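Local coordinates for putative uncharacterized protein (PDB 3LNO) that is of unknown function but probably takes part in iron-sulfur cluster assembly, as a member of the DUF59 family, at residues 96-99 with 100-104. Sequence-based numbering, arbitrary orientation.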
loop_
_atom_site.group_PDB
_atom_site.type_symbol
_atom_site.label_atom_id
_atom_site.label_comp_id
_atom_site.label_asym_id
_atom_site.label_seq_id
_atom_site.Cartn_x
_atom_site.Cartn_y
_atom_site.Cartn_z
HETATM N N MSE A 96 -8.225 5.066 8.606
HETATM C CA MSE A 96 -8.215 3.621 8.854
HETATM C C MSE A 96 -9.532 2.928 8.466
HETATM O O MSE A 96 -10.598 3.526 8.580
HETATM C CB MSE A 96 -7.924 3.419 10.320
HETATM C CG MSE A 96 -6.497 3.832 10.603
HETATM SE SE MSE A 96 -5.967 3.374 12.418
HETATM C CE MSE A 96 -7.627 3.350 13.402
ATOM N N SER A 97 -9.461 1.671 8.029
ATOM C CA SER A 97 -10.685 0.897 7.758
ATOM C C SER A 97 -11.504 0.594 9.023
ATOM O O SER A 97 -11.007 0.737 10.134
ATOM C CB SER A 97 -10.314 -0.447 7.097
ATOM O OG SER A 97 -9.626 -1.284 8.030
ATOM N N ARG A 98 -12.737 0.103 8.835
ATOM C CA ARG A 98 -13.590 -0.321 9.952
ATOM C C ARG A 98 -12.851 -1.344 10.818
ATOM O O ARG A 98 -12.840 -1.228 12.033
ATOM C CB ARG A 98 -14.914 -0.899 9.401
ATOM C CG ARG A 98 -15.885 -1.617 10.426
ATOM C CD ARG A 98 -17.042 -2.310 9.687
ATOM N NE ARG A 98 -16.544 -3.279 8.692
ATOM C CZ ARG A 98 -16.278 -4.563 8.963
ATOM N NH1 ARG A 98 -15.792 -5.347 8.012
ATOM N NH2 ARG A 98 -16.483 -5.069 10.189
HETATM N N MSE A 99 -12.214 -2.342 10.206
HETATM C CA MSE A 99 -11.520 -3.372 11.011
HETATM C C MSE A 99 -10.302 -2.830 11.764
HETATM O O MSE A 99 -10.020 -3.255 12.891
HETATM C CB MSE A 99 -11.133 -4.615 10.180
HETATM C CG MSE A 99 -12.331 -5.536 9.887
HETATM SE SE MSE A 99 -13.166 -6.182 11.560
HETATM C CE MSE A 99 -11.558 -7.027 12.344
ATOM N N ALA A 100 -9.574 -1.902 11.143
ATOM C CA ALA A 100 -8.445 -1.284 11.814
ATOM C C ALA A 100 -8.927 -0.512 13.035
ATOM O O ALA A 100 -8.336 -0.614 14.126
ATOM C CB ALA A 100 -7.630 -0.386 10.835
ATOM N N LYS A 101 -10.004 0.262 12.879
ATOM C CA LYS A 101 -10.513 1.052 13.996
ATOM C C LYS A 101 -10.995 0.136 15.092
ATOM O O LYS A 101 -10.842 0.423 16.265
ATOM C CB LYS A 101 -11.665 1.982 13.560
ATOM C CG LYS A 101 -11.166 3.158 12.680
ATOM C CD LYS A 101 -12.302 3.923 11.975
ATOM C CE LYS A 101 -11.737 5.211 11.321
ATOM N NZ LYS A 101 -12.689 5.887 10.372
ATOM N N ILE A 102 -11.602 -0.975 14.719
ATOM C CA ILE A 102 -12.088 -1.859 15.778
ATOM C C ILE A 102 -10.884 -2.483 16.467
ATOM O O ILE A 102 -10.822 -2.539 17.701
ATOM C CB ILE A 102 -13.017 -2.974 15.205
ATOM C CG1 ILE A 102 -14.411 -2.398 14.925
ATOM C CG2 ILE A 102 -13.072 -4.203 16.153
ATOM C CD1 ILE A 102 -15.201 -3.250 13.942
ATOM N N ALA A 103 -9.934 -2.986 15.673
ATOM C CA ALA A 103 -8.792 -3.709 16.269
ATOM C C ALA A 103 -7.978 -2.788 17.183
ATOM O O ALA A 103 -7.592 -3.167 18.289
ATOM C CB ALA A 103 -7.910 -4.328 15.204
ATOM N N LEU A 104 -7.756 -1.560 16.736
ATOM C CA LEU A 104 -6.925 -0.626 17.482
ATOM C C LEU A 104 -7.629 -0.032 18.676
ATOM O O LEU A 104 -6.977 0.479 19.577
ATOM C CB LEU A 104 -6.315 0.443 16.558
ATOM C CG LEU A 104 -5.271 -0.154 15.580
ATOM C CD1 LEU A 104 -4.931 0.829 14.488
ATOM C CD2 LEU A 104 -3.993 -0.561 16.309
HETATM O O HOH W 1 -13.341 3.824 8.443
#
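An N-cap opens helix 98-106, the last helix of the chain: Ser-97 OG accepts the amide hydrogen of Ala-100 N at 3.2 Å, with an N-H...O angle of 160°. A chi1 of 68° turns this hydroxyl toward the amide of Ala-100. The same OG is hydrogen-bonded to the side-chain amide of Asn-31, in the short helix 29-32, and backbone bonding between Ser-97 and Asn-31 adds to this tie between the cap and the body of the alpha-beta fold. Regular helix geometry follows at once, since Lys-101 N donates to Ser-97 O at 3.0 Å and Ala-103 N to Met-99 O at 2.8 Å. Ahead of the cap, selenomethionine Met-96 packs along the helix flank, its CB 3.9 Å from Ala-100 CB. Met-96 crosses Leu-104 at about a right angle, SE coming 3.4 Å from Leu-104 CD1. Its terminal CE rests 3.6 Å from Lys-101 CG. The straight Lys-101 chain carries NZ back past the helix start, where it donates to Glu-94 O and to a water that in turn donates to Met-96 O at 2.8 Å. Arg-98 and Ile-102 run side by side, Arg-98 CG 3.9 Å from Ile-102 CD1.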